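Local coordinates for epsin-1 (Saccharomyces cerevisiae, PDB 5ONF), which binds membranes rich in phosphatidylinositol bisphosphates through its ENTH domain, the part described here, and is required for endocytosis and actin localization, at residues N25-D30 with A74-V79. Numbering follows the deposited sequence.
Sequences NATSND and AKALTV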
loop_
_atom_site.group_PDB
_atom_site.type_symbol
_atom_site.label_atom_id
_atom_site.label_comp_id
_atom_site.label_asym_id
_atom_site.label_seq_id
_atom_site.Cartn_x
_atom_site.Cartn_y
_atom_site.Cartn_z
ATOM N N ASN A 25 6.997 -8.593 3.811
ATOM C CA ASN A 25 8.330 -8.681 3.191
ATOM C C ASN A 25 8.368 -9.715 2.067
ATOM O O ASN A 25 8.996 -9.488 1.031
ATOM C CB ASN A 25 9.404 -9.040 4.219
ATOM C CG ASN A 25 9.603 -7.958 5.261
ATOM O OD1 ASN A 25 9.322 -6.776 5.012
ATOM N ND2 ASN A 25 10.098 -8.355 6.446
ATOM N N ALA A 26 7.734 -10.862 2.296
ATOM C CA ALA A 26 7.699 -11.924 1.299
ATOM C C ALA A 26 6.953 -11.447 0.060
ATOM O O ALA A 26 7.410 -11.675 -1.065
ATOM C CB ALA A 26 7.055 -13.175 1.863
ATOM N N THR A 27 5.830 -10.750 0.272
ATOM C CA THR A 27 5.058 -10.137 -0.828
ATOM C C THR A 27 5.475 -8.674 -1.080
ATOM O O THR A 27 4.618 -7.748 -1.140
ATOM C CB THR A 27 3.537 -10.196 -0.531
ATOM O OG1 THR A 27 3.214 -9.346 0.610
ATOM C CG2 THR A 27 3.119 -11.637 -0.196
ATOM N N SER A 28 6.786 -8.467 -1.252
ATOM C CA SER A 28 7.325 -7.120 -1.440
ATOM C C SER A 28 6.973 -6.639 -2.851
ATOM O O SER A 28 6.439 -7.416 -3.673
ATOM C CB SER A 28 8.844 -7.088 -1.180
ATOM O OG SER A 28 9.520 -8.169 -1.810
ATOM N N ASN A 29 7.285 -5.373 -3.142
ATOM C CA ASN A 29 6.879 -4.744 -4.402
ATOM C C ASN A 29 7.990 -4.640 -5.454
ATOM O O ASN A 29 7.838 -3.884 -6.419
ATOM C CB ASN A 29 6.299 -3.349 -4.112
ATOM C CG ASN A 29 7.366 -2.308 -3.822
ATOM O OD1 ASN A 29 7.943 -2.276 -2.736
ATOM N ND2 ASN A 29 7.619 -1.443 -4.793
ATOM N N ASP A 30 9.077 -5.402 -5.300
ATOM C CA ASP A 30 10.259 -5.248 -6.166
ATOM C C ASP A 30 10.237 -6.160 -7.405
ATOM O O ASP A 30 9.897 -5.694 -8.489
ATOM C CB ASP A 30 11.564 -5.415 -5.362
ATOM C CG ASP A 30 11.966 -4.148 -4.595
ATOM O OD1 ASP A 30 11.192 -3.159 -4.564
ATOM O OD2 ASP A 30 13.074 -4.147 -4.015
ATOM N N ALA A 74 1.376 -11.444 -7.467
ATOM C CA ALA A 74 2.258 -12.467 -8.033
ATOM C C ALA A 74 2.907 -13.301 -6.948
ATOM O O ALA A 74 2.795 -14.535 -6.955
ATOM C CB ALA A 74 3.330 -11.831 -8.917
ATOM N N LYS A 75 3.579 -12.627 -6.022
ATOM C CA LYS A 75 4.244 -13.308 -4.910
ATOM C C LYS A 75 3.226 -13.975 -3.989
ATOM O O LYS A 75 3.447 -15.113 -3.554
ATOM C CB LYS A 75 5.142 -12.342 -4.132
ATOM C CG LYS A 75 6.290 -11.782 -4.961
ATOM C CD LYS A 75 7.085 -10.732 -4.212
ATOM C CE LYS A 75 8.186 -10.133 -5.067
ATOM N NZ LYS A 75 9.042 -9.180 -4.314
ATOM N N ALA A 76 2.114 -13.284 -3.710
ATOM C CA ALA A 76 1.072 -13.807 -2.798
ATOM C C ALA A 76 0.604 -15.209 -3.165
ATOM O O ALA A 76 0.442 -16.062 -2.291
ATOM C CB ALA A 76 -0.113 -12.868 -2.761
ATOM N N LEU A 77 0.410 -15.434 -4.467
ATOM C CA LEU A 77 -0.047 -16.723 -4.983
ATOM C C LEU A 77 0.995 -17.835 -4.829
ATOM O O LEU A 77 0.618 -18.983 -4.602
ATOM C CB LEU A 77 -0.489 -16.587 -6.451
ATOM C CG LEU A 77 -1.699 -15.669 -6.700
ATOM C CD1 LEU A 77 -1.904 -15.450 -8.185
ATOM C CD2 LEU A 77 -2.971 -16.216 -6.077
ATOM N N THR A 78 2.282 -17.504 -4.960
ATOM C CA THR A 78 3.365 -18.461 -4.666
ATOM C C THR A 78 3.440 -18.817 -3.185
ATOM O O THR A 78 3.786 -19.943 -2.827
ATOM C CB THR A 78 4.751 -17.938 -5.094
ATOM O OG1 THR A 78 4.904 -16.572 -4.701
ATOM C CG2 THR A 78 4.904 -18.032 -6.584
ATOM N N VAL A 79 3.135 -17.846 -2.329
ATOM C CA VAL A 79 3.079 -18.076 -0.888
ATOM C C VAL A 79 1.910 -18.987 -0.578
ATOM O O VAL A 79 2.067 -19.946 0.181
ATOM C CB VAL A 79 2.930 -16.760 -0.090
ATOM C CG1 VAL A 79 2.596 -17.016 1.374
ATOM C CG2 VAL A 79 4.203 -15.944 -0.198
#
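Lys75 NZ is gripped by two oxygens of one residue, donating to Ser28 OG at 2.7 Å and, more weakly, to Ser28 O at 3.2 Å. Serine suits this place because a short side chain folded back over its own backbone (OG between N and the carbonyl carbon, chi1 46°) offers hydroxyl and carbonyl to the same ammonium group. Having accepted from the lysine, the hydroxyl in turn donates a weak hydrogen bond to Asn25 O, a carbonyl in the last turn of helix 18-26, so the amine is tied indirectly to that helix end. Lysine has the reach the gap demands: with CG anti to the carbonyl carbon and every later torsion near 180°, it crosses from helix 70-86 in a straight rod. Its methylenes run alongside the turn, Lys75 CD lying 3.3 Å from Ala26 O and Lys75 CB 4.0 Å from Thr27 CA. A methionine in its place would probably still pack along the turn but leave both Ser28 oxygens without their donor, giving the loop more freedom to shift.

Thr27, the first residue to leave the helix, divides its two branches. Thr27 CG2 faces helix 70-86 and rests 4.0 Å from Ala76 CA, where the small alanine probably leaves room for the methyl; its OG1 bonds instead to Arg62 and Val23 O. One residue earlier, Ala26 CB meets Val79 CG2 only loosely, at 4.5 Å.

Thus the end of helix 18-26 and the loop after it pack on helix 70-86 within the all-helical ENTH domain. From helix 49-63, Leu59 touches Val79, Arg62 and Leu63 touch Ala76, and Leu63 also meets Leu77; Val34 from a loop touches Ala26 and Lys75, and helix 120-134 packs against Leu77 and Thr78.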